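Local coordinates for SusD-like carbohydrate binding protein (Bacteroides vulgatus, PDB 3LEW), which probably binds carbohydrate at the outer membrane surface as a SusD-family nutrient-binding lipoprotein, at residues F138-D143 against Y215-E220; I208-C213 against T224-L229; D298-K303 against R376-I381; N353-A358 against T393-R398. All coordinates share one frame; numbering follows the deposited sequence. Where two conformers were deposited one is given.

Interaction 1: residues F138-D143 against Y215-E220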
loop_
_atom_site.group_PDB
_atom_site.type_symbol
_atom_site.label_atom_id
_atom_site.label_comp_id
_atom_site.label_asym_id
_atom_site.label_seq_id
_atom_site.Cartn_x
_atom_site.Cartn_y
_atom_site.Cartn_z
ATOM N N PHE A 138 -15.621 -0.009 -6.037
ATOM C CA PHE A 138 -15.012 0.093 -7.365
ATOM C C PHE A 138 -14.678 1.562 -7.680
ATOM O O PHE A 138 -15.031 2.500 -6.912
ATOM C CB PHE A 138 -15.919 -0.513 -8.459
ATOM C CG PHE A 138 -16.194 -1.973 -8.259
ATOM C CD1 PHE A 138 -15.141 -2.883 -8.218
ATOM C CD2 PHE A 138 -17.489 -2.436 -8.094
ATOM C CE1 PHE A 138 -15.371 -4.234 -8.057
ATOM C CE2 PHE A 138 -17.742 -3.788 -7.906
ATOM C CZ PHE A 138 -16.674 -4.692 -7.915
ATOM N N ALA A 139 -13.920 1.744 -8.752
ATOM C CA ALA A 139 -13.394 3.075 -9.147
ATOM C C ALA A 139 -14.481 4.149 -9.111
ATOM O O ALA A 139 -15.663 3.898 -9.420
ATOM C CB ALA A 139 -12.775 3.011 -10.528
ATOM N N ILE A 140 -14.055 5.362 -8.777
ATOM C CA ILE A 140 -14.963 6.498 -8.706
ATOM C C ILE A 140 -15.665 6.774 -10.049
ATOM O O ILE A 140 -16.779 7.302 -10.067
ATOM C CB ILE A 140 -14.180 7.722 -8.144
ATOM C CG1 ILE A 140 -15.132 8.800 -7.692
ATOM C CG2 ILE A 140 -13.194 8.270 -9.172
ATOM C CD1 ILE A 140 -14.447 10.005 -6.997
ATOM N N ASP A 141 -15.040 6.424 -11.176
ATOM C CA ASP A 141 -15.668 6.618 -12.478
ATOM C C ASP A 141 -16.435 5.392 -12.967
ATOM O O ASP A 141 -17.102 5.464 -13.979
ATOM C CB ASP A 141 -14.679 7.110 -13.555
ATOM C CG ASP A 141 -13.578 6.117 -13.867
ATOM O OD1 ASP A 141 -13.124 5.405 -12.955
ATOM O OD2 ASP A 141 -13.145 6.089 -15.048
ATOM N N LYS A 142 -16.393 4.303 -12.208
ATOM C CA LYS A 142 -17.198 3.124 -12.491
ATOM C C LYS A 142 -18.608 3.408 -11.969
ATOM O O LYS A 142 -19.572 3.331 -12.713
ATOM C CB LYS A 142 -16.584 1.915 -11.818
ATOM C CG LYS A 142 -17.204 0.592 -12.165
ATOM C CD LYS A 142 -18.390 0.210 -11.311
ATOM C CE LYS A 142 -18.631 -1.325 -11.331
ATOM N NZ LYS A 142 -20.002 -1.641 -10.759
ATOM N N ASP A 143 -18.715 3.818 -10.700
ATOM C CA ASP A 143 -20.000 4.142 -10.071
ATOM C C ASP A 143 -19.722 5.262 -9.003
ATOM O O ASP A 143 -19.461 4.879 -7.849
ATOM C CB ASP A 143 -20.475 2.772 -9.467
ATOM C CG ASP A 143 -21.900 2.765 -8.916
ATOM O OD1 ASP A 143 -22.470 3.864 -8.807
ATOM O OD2 ASP A 143 -22.442 1.643 -8.566
ATOM N N TYR A 215 -6.190 9.037 -7.145
ATOM C CA TYR A 215 -7.168 7.981 -7.046
ATOM C C TYR A 215 -8.597 8.470 -7.252
ATOM O O TYR A 215 -9.411 7.756 -7.832
ATOM C CB TYR A 215 -7.051 7.291 -5.689
ATOM C CG TYR A 215 -5.770 6.523 -5.426
ATOM C CD1 TYR A 215 -4.708 6.484 -6.330
ATOM C CD2 TYR A 215 -5.621 5.824 -4.236
ATOM C CE1 TYR A 215 -3.564 5.768 -6.052
ATOM C CE2 TYR A 215 -4.478 5.107 -3.983
ATOM C CZ TYR A 215 -3.458 5.075 -4.875
ATOM O OH TYR A 215 -2.292 4.392 -4.564
ATOM N N ALA A 216 -8.861 9.706 -6.833
ATOM C CA ALA A 216 -10.138 10.386 -7.030
ATOM C C ALA A 216 -10.351 10.982 -8.433
ATOM O O ALA A 216 -11.407 11.574 -8.699
ATOM C CB ALA A 216 -10.310 11.507 -5.946
ATOM N N ARG A 217 -9.347 10.859 -9.311
ATOM C CA ARG A 217 -9.384 11.388 -10.682
ATOM C C ARG A 217 -9.431 12.914 -10.764
ATOM O O ARG A 217 -9.994 13.488 -11.719
ATOM C CB ARG A 217 -10.523 10.704 -11.496
ATOM C CG ARG A 217 -10.475 9.208 -11.340
ATOM C CD ARG A 217 -11.502 8.451 -12.244
ATOM N NE ARG A 217 -11.146 8.487 -13.665
ATOM C CZ ARG A 217 -10.279 7.673 -14.255
ATOM N NH1 ARG A 217 -9.655 6.749 -13.568
ATOM N NH2 ARG A 217 -10.022 7.798 -15.561
ATOM N N GLN A 218 -8.852 13.560 -9.734
ATOM C CA GLN A 218 -8.672 15.011 -9.661
ATOM C C GLN A 218 -7.277 15.333 -10.200
ATOM O O GLN A 218 -6.334 15.596 -9.439
ATOM C CB GLN A 218 -8.806 15.471 -8.204
ATOM C CG GLN A 218 -10.234 15.335 -7.685
ATOM C CD GLN A 218 -11.177 16.307 -8.347
ATOM O OE1 GLN A 218 -10.770 17.356 -8.809
ATOM N NE2 GLN A 218 -12.442 15.955 -8.412
ATOM N N TRP A 219 -7.135 15.220 -11.524
ATOM C CA TRP A 219 -5.819 15.224 -12.156
ATOM C C TRP A 219 -5.078 16.541 -11.917
ATOM O O TRP A 219 -3.888 16.528 -11.630
ATOM C CB TRP A 219 -5.924 14.950 -13.659
ATOM C CG TRP A 219 -6.820 13.805 -14.031
ATOM C CD1 TRP A 219 -7.898 13.845 -14.878
ATOM C CD2 TRP A 219 -6.707 12.448 -13.593
ATOM N NE1 TRP A 219 -8.476 12.605 -14.970
ATOM C CE2 TRP A 219 -7.759 11.726 -14.200
ATOM C CE3 TRP A 219 -5.846 11.780 -12.734
ATOM C CZ2 TRP A 219 -7.946 10.366 -13.983
ATOM C CZ3 TRP A 219 -6.028 10.425 -12.522
ATOM C CH2 TRP A 219 -7.100 9.743 -13.143
ATOM N N GLU A 220 -5.773 17.669 -12.087
ATOM C CA GLU A 220 -5.164 18.994 -11.893
ATOM C C GLU A 220 -4.604 19.132 -10.475
ATOM O O GLU A 220 -3.459 19.559 -10.285
ATOM C CB GLU A 220 -6.176 20.091 -12.171
ATOM C CG GLU A 220 -5.582 21.431 -12.522
ATOM C CD GLU A 220 -5.003 21.420 -13.945
ATOM O OE1 GLU A 220 -5.780 21.402 -14.968
ATOM O OE2 GLU A 220 -3.772 21.408 -14.011
HETATM O O HOH W 1 -11.115 5.676 -8.174
#
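Asp141 and Ile140 meet Arg217 in a loop-to-turn contact, where the loop after helix 111-135 packs on the tight turn joining helices 202-215 and 219-232 of this SusD-family, TPR-clan fold. Arg217 ends the first helix in a Schellman motif, its positive phi of 66° breaking the helix, and Gln218 takes the N-cap position of the next. From this turn the Arg217 side chain reaches across to the loop, a bend at chi3 (71°) bringing its guanidinium group against Asp141. Guanidinium and carboxylate lie stacked, their planes only 5° apart, with OD2 of Asp141 3.4 Å from NE of Arg217. The salt bridge therefore rests on charge alone, because the oxygen sits over the guanidinium face and no N-H points at it. The indole of Trp219 meets the opposite face with its edge, through CZ2. Ile140 supplies the apolar part: its CG2 lies 3.5 Å from CD of Arg217, the isoleucine and the arginine stem running alongside in opposite senses. Outside the pair, Ile140 also leans on Ser171 of helix 170-187, and Ala216 packs on Tyr174 and Ile178 of that helix. A water completes the junction, accepting from the backbone N of Ile140 at 3.0 Å and donating to the carbonyl O of Tyr215 at 2.7 Å.

Interaction 2: residues I208-C213 against T224-L229; sequences ILSRAC and TYSDKL
Leu209 presses a methyl group onto the ring of Tyr225, a close-packed part of the antiparallel helical hairpin formed by helices 202-215 and 219-232. The segment axes approach to 8.3 Å, with 153° between their directions, a pairing consistent with the placing of this family in the TPR clan. CD1 of Leu209 stands almost exactly over the ring centre of Tyr225, 3.6 Å from the centroid and 3° off the normal, a CH-pi contact. Cys213, one turn further along, meets the same ring differently: its SG lies at the edge, 4.0 Å from CE2 of Tyr225, in a sulfur-aromatic contact. With CG anti to its carbonyl carbon (chi1 -63°), Tyr225 leans toward the first helix and receives both neighbours. Close packing continues at the paired serines, where CA of Ser210 is only 5.4 Å from CA of Ser226. OG of Ser210 lies 3.5 Å from CB of Ser226, but its hydrogen bond goes back to Leu206 O in its own helix, while OG of Ser226 bonds to Ala222 O. These small residues let the backbones come close. Away from this seam Lys228 is exposed to solvent, whereas Asp227, though partly exposed, is bound to Lys357 and Asn353. The phenol OH of Tyr225 bonds to Glu182 of helix 170-187, whose Leu181 also touches Leu209. On another flank helix 346-359 packs on the hairpin, Ile352 meeting Ser210 and Ile349 meeting Ser226, while helix 111-135 touches Ile208 and Ala212 through Leu130.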
loop_
_atom_site.group_PDB
_atom_site.type_symbol
_atom_site.label_atom_id
_atom_site.label_comp_id
_atom_site.label_asym_id
_atom_site.label_seq_id
_atom_site.Cartn_x
_atom_site.Cartn_y
_atom_site.Cartn_z
ATOM N N ILE A 208 0.507 12.476 0.430
ATOM C CA ILE A 208 -0.776 11.742 0.574
ATOM C C ILE A 208 -1.880 12.422 -0.269
ATOM O O ILE A 208 -2.742 11.744 -0.894
ATOM C CB ILE A 208 -1.269 11.632 2.043
ATOM C CG1 ILE A 208 -0.198 11.023 2.944
ATOM C CG2 ILE A 208 -2.607 10.808 2.075
ATOM C CD1 ILE A 208 -0.407 11.358 4.489
ATOM N N LEU A 209 -1.849 13.761 -0.314
ATOM C CA LEU A 209 -2.770 14.520 -1.187
ATOM C C LEU A 209 -2.626 14.147 -2.642
ATOM O O LEU A 209 -3.644 14.019 -3.361
ATOM C CB LEU A 209 -2.531 16.036 -1.098
ATOM C CG LEU A 209 -3.460 16.854 -0.263
ATOM C CD1 LEU A 209 -2.959 18.289 -0.259
ATOM C CD2 LEU A 209 -4.901 16.733 -0.765
ATOM N N SER A 210 -1.374 14.010 -3.090
ATOM C CA SER A 210 -1.065 13.629 -4.478
ATOM C C SER A 210 -1.693 12.291 -4.806
ATOM O O SER A 210 -2.324 12.107 -5.864
ATOM C CB SER A 210 0.475 13.516 -4.664
ATOM O OG SER A 210 1.029 14.816 -4.560
ATOM N N ARG A 211 -1.495 11.320 -3.903
ATOM C CA ARG A 211 -2.069 9.998 -4.054
ATOM C C ARG A 211 -3.613 10.060 -4.074
ATOM O O ARG A 211 -4.276 9.527 -4.957
ATOM C CB ARG A 211 -1.598 9.102 -2.895
ATOM C CG ARG A 211 -2.042 7.664 -3.048
ATOM C CD ARG A 211 -1.696 6.836 -1.808
ATOM N NE ARG A 211 -0.251 6.632 -1.650
ATOM C CZ ARG A 211 0.301 5.954 -0.622
ATOM N NH1 ARG A 211 -0.446 5.468 0.366
ATOM N NH2 ARG A 211 1.623 5.789 -0.547
ATOM N N ALA A 212 -4.173 10.714 -3.074
ATOM C CA ALA A 212 -5.634 10.796 -2.951
ATOM C C ALA A 212 -6.301 11.455 -4.152
ATOM O O ALA A 212 -7.332 10.973 -4.660
ATOM C CB ALA A 212 -6.031 11.535 -1.620
ATOM N N CYS A 213 -5.697 12.543 -4.635
ATOM C CA CYS A 213 -6.207 13.222 -5.770
ATOM C C CYS A 213 -6.079 12.414 -7.027
ATOM O O CYS A 213 -6.997 12.422 -7.819
ATOM C CB CYS A 213 -5.544 14.577 -5.943
ATOM S SG CYS A 213 -6.020 15.783 -4.648
ATOM N N THR A 224 -0.733 19.404 -9.242
ATOM C CA THR A 224 -0.345 20.585 -8.440
ATOM C C THR A 224 0.400 20.185 -7.182
ATOM O O THR A 224 1.494 20.709 -6.885
ATOM C CB THR A 224 -1.563 21.439 -8.060
ATOM O OG1 THR A 224 -2.112 21.999 -9.254
ATOM C CG2 THR A 224 -1.182 22.561 -7.074
ATOM N N TYR A 225 -0.146 19.217 -6.457
ATOM C CA TYR A 225 0.455 18.843 -5.197
ATOM C C TYR A 225 1.747 18.041 -5.419
ATOM O O TYR A 225 2.712 18.202 -4.671
ATOM C CB TYR A 225 -0.543 18.111 -4.322
ATOM C CG TYR A 225 -1.757 18.947 -3.924
ATOM C CD1 TYR A 225 -1.602 20.179 -3.305
ATOM C CD2 TYR A 225 -3.045 18.486 -4.154
ATOM C CE1 TYR A 225 -2.712 20.946 -2.946
ATOM C CE2 TYR A 225 -4.158 19.236 -3.791
ATOM C CZ TYR A 225 -3.994 20.453 -3.196
ATOM O OH TYR A 225 -5.079 21.261 -2.827
ATOM N N SER A 226 1.787 17.159 -6.428
ATOM C CA SER A 226 3.024 16.387 -6.666
ATOM C C SER A 226 4.138 17.282 -7.240
ATOM O O SER A 226 5.325 17.073 -6.920
ATOM C CB SER A 226 2.734 15.156 -7.545
ATOM O OG SER A 226 2.153 15.514 -8.782
ATOM N N ASP A 227 3.793 18.250 -8.088
ATOM C CA ASP A 227 4.772 19.254 -8.516
ATOM C C ASP A 227 5.392 19.973 -7.285
ATOM O O ASP A 227 6.611 20.148 -7.200
ATOM C CB ASP A 227 4.112 20.310 -9.431
ATOM C CG ASP A 227 4.079 19.920 -10.932
ATOM O OD1 ASP A 227 4.739 18.954 -11.394
ATOM O OD2 ASP A 227 3.402 20.672 -11.681
ATOM N N LYS A 228 4.554 20.421 -6.355
ATOM C CA LYS A 228 5.044 21.129 -5.131
ATOM C C LYS A 228 5.999 20.257 -4.354
ATOM O O LYS A 228 7.031 20.728 -3.890
ATOM C CB LYS A 228 3.871 21.517 -4.218
ATOM C CG LYS A 228 3.057 22.729 -4.695
ATOM C CD LYS A 228 1.778 23.023 -3.831
ATOM C CE LYS A 228 1.100 24.372 -4.185
ATOM N NZ LYS A 228 1.745 25.507 -3.479
ATOM N N LEU A 229 5.633 18.977 -4.188
ATOM C CA LEU A 229 6.458 17.994 -3.469
ATOM C C LEU A 229 7.800 17.825 -4.174
ATOM O O LEU A 229 8.872 18.022 -3.557
ATOM C CB LEU A 229 5.724 16.673 -3.283
ATOM C CG LEU A 229 6.372 15.741 -2.246
ATOM C CD1 LEU A 229 5.417 14.684 -1.727
ATOM C CD2 LEU A 229 7.668 15.085 -2.765
#

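Interaction 3: residues D298-K303 against R376-I381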
loop_
_atom_site.group_PDB
_atom_site.type_symbol
_atom_site.label_atom_id
_atom_site.label_comp_id
_atom_site.label_asym_id
_atom_site.label_seq_id
_atom_site.Cartn_x
_atom_site.Cartn_y
_atom_site.Cartn_z
ATOM N N ASP A 298 17.374 -5.673 -19.624
ATOM C CA ASP A 298 18.728 -5.921 -19.146
ATOM C C ASP A 298 19.440 -4.578 -18.978
ATOM O O ASP A 298 19.317 -3.687 -19.835
ATOM C CB ASP A 298 19.516 -6.766 -20.164
ATOM C CG ASP A 298 19.067 -8.219 -20.223
ATOM O OD1 ASP A 298 18.267 -8.681 -19.366
ATOM O OD2 ASP A 298 19.583 -8.900 -21.149
ATOM N N GLY A 299 20.165 -4.421 -17.875
ATOM C CA GLY A 299 20.740 -3.123 -17.501
ATOM C C GLY A 299 19.983 -2.443 -16.366
ATOM O O GLY A 299 20.549 -1.621 -15.648
ATOM N N ASP A 300 18.707 -2.790 -16.175
ATOM C CA ASP A 300 17.921 -2.261 -15.064
ATOM C C ASP A 300 18.326 -3.060 -13.852
ATOM O O ASP A 300 18.197 -4.273 -13.862
ATOM C CB ASP A 300 16.448 -2.486 -15.375
ATOM C CG ASP A 300 15.503 -1.911 -14.342
ATOM O OD1 ASP A 300 15.766 -1.920 -13.090
ATOM O OD2 ASP A 300 14.405 -1.513 -14.797
ATOM N N TYR A 301 18.859 -2.410 -12.832
ATOM C CA TYR A 301 19.388 -3.156 -11.699
ATOM C C TYR A 301 18.328 -3.860 -10.874
ATOM O O TYR A 301 18.662 -4.763 -10.114
ATOM C CB TYR A 301 20.301 -2.305 -10.825
ATOM C CG TYR A 301 19.716 -1.070 -10.155
ATOM C CD1 TYR A 301 18.781 -1.146 -9.128
ATOM C CD2 TYR A 301 20.180 0.203 -10.506
ATOM C CE1 TYR A 301 18.304 0.030 -8.499
ATOM C CE2 TYR A 301 19.725 1.355 -9.870
ATOM C CZ TYR A 301 18.769 1.258 -8.878
ATOM O OH TYR A 301 18.374 2.434 -8.253
ATOM N N ARG A 302 17.050 -3.492 -11.037
ATOM C CA ARG A 302 15.985 -4.197 -10.351
ATOM C C ARG A 302 15.835 -5.646 -10.862
ATOM O O ARG A 302 15.393 -6.540 -10.101
ATOM C CB ARG A 302 14.664 -3.419 -10.433
ATOM C CG ARG A 302 14.759 -2.003 -9.827
ATOM C CD ARG A 302 13.543 -1.147 -10.137
ATOM N NE ARG A 302 13.451 -0.894 -11.589
ATOM C CZ ARG A 302 12.441 -0.245 -12.163
ATOM N NH1 ARG A 302 11.484 0.314 -11.416
ATOM N NH2 ARG A 302 12.414 -0.080 -13.484
ATOM N N LYS A 303 16.194 -5.853 -12.121
ATOM C CA LYS A 303 16.041 -7.149 -12.780
ATOM C C LYS A 303 16.986 -8.174 -12.122
ATOM O O LYS A 303 16.635 -9.343 -11.988
ATOM C CB LYS A 303 16.321 -7.034 -14.268
ATOM C CG LYS A 303 15.895 -8.247 -15.072
ATOM C CD LYS A 303 16.194 -8.083 -16.547
ATOM C CE LYS A 303 15.394 -9.085 -17.378
ATOM N NZ LYS A 303 15.577 -8.861 -18.833
ATOM N N ARG A 376 16.928 3.919 -12.442
ATOM C CA ARG A 376 17.022 2.478 -12.202
ATOM C C ARG A 376 17.805 1.715 -13.285
ATOM O O ARG A 376 18.036 0.520 -13.151
ATOM C CB ARG A 376 15.630 1.884 -12.068
ATOM C CG ARG A 376 14.749 2.551 -11.005
ATOM C CD ARG A 376 15.313 2.480 -9.599
ATOM N NE ARG A 376 14.417 3.115 -8.640
ATOM C CZ ARG A 376 14.791 3.961 -7.687
ATOM N NH1 ARG A 376 16.074 4.298 -7.497
ATOM N NH2 ARG A 376 13.853 4.488 -6.909
ATOM N N GLY A 377 18.202 2.381 -14.360
ATOM C CA GLY A 377 18.892 1.688 -15.456
ATOM C C GLY A 377 17.978 1.098 -16.525
ATOM O O GLY A 377 18.427 0.354 -17.379
ATOM N N ALA A 378 16.696 1.437 -16.465
ATOM C CA ALA A 378 15.704 1.007 -17.429
ATOM C C ALA A 378 15.811 1.826 -18.728
ATOM O O ALA A 378 16.269 2.970 -18.724
ATOM C CB ALA A 378 14.314 1.165 -16.838
ATOM N N LYS A 379 15.364 1.231 -19.830
ATOM C CA LYS A 379 15.384 1.922 -21.099
ATOM C C LYS A 379 14.353 3.049 -21.046
ATOM O O LYS A 379 13.214 2.835 -20.599
ATOM C CB LYS A 379 15.120 0.949 -22.244
ATOM C CG LYS A 379 16.382 0.281 -22.751
ATOM N N THR A 380 14.770 4.240 -21.473
ATOM C CA THR A 380 13.862 5.386 -21.553
ATOM C C THR A 380 12.935 5.298 -22.774
ATOM O O THR A 380 13.224 4.586 -23.738
ATOM C CB THR A 380 14.630 6.695 -21.524
ATOM O OG1 THR A 380 15.597 6.689 -22.571
ATOM C CG2 THR A 380 15.329 6.845 -20.159
ATOM N N ILE A 381 11.819 6.000 -22.689
ATOM C CA ILE A 381 10.824 6.000 -23.749
ATOM C C ILE A 381 11.256 7.100 -24.713
ATOM O O ILE A 381 11.412 8.251 -24.296
ATOM C CB ILE A 381 9.404 6.315 -23.234
ATOM C CG1 ILE A 381 8.902 5.304 -22.178
ATOM C CG2 ILE A 381 8.396 6.417 -24.418
ATOM C CD1 ILE A 381 8.948 3.860 -22.599
HETATM O O HOH W 2 18.102 -1.044 -19.676
#
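An Asx turn at Asp300 docks on the Schellman motif that ends helix 365-376, Tyr301 and Arg302 reaching over Arg376 to join two loops. OD1 of Asp300 accepts from the backbone N of Arg302 and also from NE of its side chain, the latter at 2.9 Å and nearly straight (172°). NH2 of Arg302 binds OD2 of Asp300 at 2.8 Å, making a side-on, two-nitrogen grip on the syn lone pairs of both oxygens. Thus held, the Arg302 guanidinium lays one face against the aliphatic stem of Arg376, whose CB is 3.6 Å from NE of Arg302. The backbone joint is Tyr301 N to Arg376 O, 3.1 Å, and the donor lies close to the line of the carbonyl. That same oxygen sits over a face of the Tyr301 ring. With CG of Tyr301 set between its backbone N and carbonyl carbon (chi1 61°), the ring crosses the Arg376 side chain at a slant, and its OH accepts from NH1 of Arg376 at 3.1 Å, tilted from the guanidinium plane. Replacing Asp300 with an alanine would probably undo the Asx turn and leave the Arg302 guanidinium to its glutamate partners, less firmly placed over the Arg376 stem. Gly377 abuts the turn, where a CB would run into Gly299 O, and a water links Gly377 O to Asp298 O. Glu397 and Glu401 of helix 387-401 pair with Arg302, and Glu401 and Glu253 with Arg376, while Tyr242 of helix 239-242 touches both arginines.

Interaction 4: residues N353-A358 against T393-R398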
loop_
_atom_site.group_PDB
_atom_site.type_symbol
_atom_site.label_atom_id
_atom_site.label_comp_id
_atom_site.label_asym_id
_atom_site.label_seq_id
_atom_site.Cartn_x
_atom_site.Cartn_y
_atom_site.Cartn_z
ATOM N N ASN A 353 2.861 12.109 -10.457
ATOM C CA ASN A 353 3.053 13.278 -11.308
ATOM C C ASN A 353 2.943 12.908 -12.797
ATOM O O ASN A 353 2.191 13.554 -13.567
ATOM C CB ASN A 353 4.374 13.943 -10.954
ATOM C CG ASN A 353 4.528 15.304 -11.557
ATOM O OD1 ASN A 353 5.289 15.458 -12.518
ATOM N ND2 ASN A 353 3.847 16.339 -10.979
ATOM N N ALA A 354 3.661 11.859 -13.210
ATOM C CA ALA A 354 3.565 11.368 -14.592
ATOM C C ALA A 354 2.155 10.990 -15.000
ATOM O O ALA A 354 1.671 11.397 -16.050
ATOM C CB ALA A 354 4.531 10.191 -14.858
ATOM N N GLU A 355 1.464 10.236 -14.167
ATOM C CA GLU A 355 0.120 9.779 -14.509
ATOM C C GLU A 355 -0.916 10.922 -14.575
ATOM O O GLU A 355 -1.739 10.981 -15.495
ATOM C CB GLU A 355 -0.330 8.683 -13.519
ATOM C CG GLU A 355 -1.647 8.076 -13.932
ATOM C CD GLU A 355 -2.091 6.868 -13.088
ATOM O OE1 GLU A 355 -1.250 6.263 -12.372
ATOM O OE2 GLU A 355 -3.310 6.507 -13.221
ATOM N N ALA A 356 -0.870 11.838 -13.598
ATOM C CA ALA A 356 -1.761 12.979 -13.615
ATOM C C ALA A 356 -1.518 13.792 -14.892
ATOM O O ALA A 356 -2.453 14.175 -15.598
ATOM C CB ALA A 356 -1.524 13.837 -12.384
ATOM N N LYS A 357 -0.251 14.015 -15.207
ATOM C CA LYS A 357 0.072 14.749 -16.429
ATOM C C LYS A 357 -0.412 14.034 -17.742
ATOM O O LYS A 357 -0.837 14.698 -18.692
ATOM C CB LYS A 357 1.565 15.091 -16.466
ATOM C CG LYS A 357 1.912 16.213 -15.492
ATOM C CD LYS A 357 3.404 16.407 -15.330
ATOM C CE LYS A 357 3.681 17.662 -14.470
ATOM N NZ LYS A 357 5.169 17.760 -14.137
ATOM N N ALA A 358 -0.343 12.713 -17.777
ATOM C CA ALA A 358 -0.823 11.918 -18.934
ATOM C C ALA A 358 -2.321 12.151 -19.132
ATOM O O ALA A 358 -2.759 12.418 -20.234
ATOM C CB ALA A 358 -0.520 10.426 -18.756
ATOM N N THR A 393 1.973 2.339 -19.897
ATOM C CA THR A 393 3.427 2.310 -19.653
ATOM C C THR A 393 3.748 2.797 -18.232
ATOM O O THR A 393 4.607 2.236 -17.537
ATOM C CB THR A 393 4.183 3.129 -20.739
ATOM O OG1 THR A 393 3.843 2.595 -22.032
ATOM C CG2 THR A 393 5.680 3.029 -20.550
ATOM N N ILE A 394 3.014 3.810 -17.799
ATOM C CA ILE A 394 3.111 4.311 -16.418
ATOM C C ILE A 394 2.635 3.254 -15.407
ATOM O O ILE A 394 3.304 2.974 -14.415
ATOM C CB ILE A 394 2.393 5.666 -16.250
ATOM C CG1 ILE A 394 3.075 6.707 -17.115
ATOM C CG2 ILE A 394 2.384 6.093 -14.734
ATOM C CD1 ILE A 394 2.347 8.027 -17.184
ATOM N N TRP A 395 1.496 2.646 -15.676
ATOM C CA TRP A 395 0.969 1.575 -14.818
ATOM C C TRP A 395 1.957 0.390 -14.716
ATOM O O TRP A 395 2.072 -0.232 -13.639
ATOM C CB TRP A 395 -0.376 1.096 -15.331
ATOM C CG TRP A 395 -1.467 2.154 -15.288
ATOM C CD1 TRP A 395 -1.522 3.265 -14.481
ATOM C CD2 TRP A 395 -2.672 2.146 -16.037
ATOM N NE1 TRP A 395 -2.691 3.954 -14.718
ATOM C CE2 TRP A 395 -3.397 3.304 -15.686
ATOM C CE3 TRP A 395 -3.188 1.303 -17.031
ATOM C CZ2 TRP A 395 -4.649 3.608 -16.251
ATOM C CZ3 TRP A 395 -4.425 1.624 -17.608
ATOM C CH2 TRP A 395 -5.137 2.757 -17.201
ATOM N N LEU A 396 2.630 0.055 -15.817
ATOM C CA LEU A 396 3.621 -1.017 -15.798
ATOM C C LEU A 396 4.803 -0.624 -14.931
ATOM O O LEU A 396 5.282 -1.426 -14.128
ATOM C CB LEU A 396 4.099 -1.409 -17.197
ATOM C CG LEU A 396 3.158 -2.379 -17.916
ATOM C CD1 LEU A 396 3.386 -2.314 -19.418
ATOM C CD2 LEU A 396 3.348 -3.787 -17.394
ATOM N N GLU A 397 5.264 0.604 -15.080
ATOM C CA GLU A 397 6.389 1.079 -14.239
ATOM C C GLU A 397 5.998 1.130 -12.749
ATOM O O GLU A 397 6.839 0.871 -11.889
ATOM C CB GLU A 397 6.947 2.416 -14.772
ATOM C CG GLU A 397 8.317 2.775 -14.246
ATOM C CD GLU A 397 9.394 1.759 -14.581
ATOM O OE1 GLU A 397 9.486 1.280 -15.733
ATOM O OE2 GLU A 397 10.110 1.398 -13.634
ATOM N N ARG A 398 4.734 1.452 -12.413
ATOM C CA ARG A 398 4.271 1.296 -11.028
ATOM C C ARG A 398 4.441 -0.147 -10.508
ATOM O O ARG A 398 4.891 -0.335 -9.401
ATOM C CB ARG A 398 2.789 1.694 -10.871
ATOM C CG ARG A 398 2.539 3.169 -11.048
ATOM C CD ARG A 398 1.026 3.507 -10.983
ATOM N NE ARG A 398 0.468 3.161 -9.699
ATOM C CZ ARG A 398 0.433 3.937 -8.613
ATOM N NH1 ARG A 398 0.881 5.171 -8.633
ATOM N NH2 ARG A 398 -0.068 3.451 -7.477
HETATM O O HOH W 3 1.040 6.800 -10.951
#
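Glu355 reaches from helix 346-359 across to Trp395 of helix 387-401, the two side chains crossing at about a right angle between antiparallel helices. With CG anti to the backbone N (chi1 -174°) and the chain extended beyond it, the carboxylate arrives at the indole edge. NE1 of Trp395 donates to OE2 of Glu355 at 3.0 Å, nearly straight at 173°. The oxygen lies in the indole plane, yet the donor stands well above the carboxylate plane, the two flat groups being turned 71° apart. Beside this polar bridge, Ile394 points its CD1 at the facing helix, 3.9 Å from CB of Ala354 and 4.1 Å from CB of Ala358, while its CG2 packs on CB of Glu355. A water donates to OE1 of Glu355 at 2.7 Å and accepts from NH1 of Arg398. OE1 also forms a salt bridge with Arg414, and Arg398 pairs with Asp411. An alanine in place of Glu355 would probably leave the indole N-H, the water and Arg414 without this acceptor. The buried carboxylate is thus met by an indole N-H, a water and an arginine, which would be expected to stabilise its negative charge.

Along the chain, interactions 1 and 2 cross, as do 3 and 4, and the first pair closes before the second opens. Interactions 1 and 2 share helix 219-232, their centres 15 Å apart. Interaction 4 lies about 14 Å from interaction 2 and 15 Å from interaction 1, centre to centre. Asn353 joins it to interaction 2 by probable hydrogen bonds to Ser226 and Asp227, and Trp219 O of interaction 1 packs on CB of its Ala356. Arg302 of interaction 3 forms a salt bridge with Glu397 of interaction 4, the two contact centres lying about 16 Å apart. Interaction 3 touches neither 1 nor 2, so the helices of interaction 4, which touches all three, lie between hairpin and outer loops.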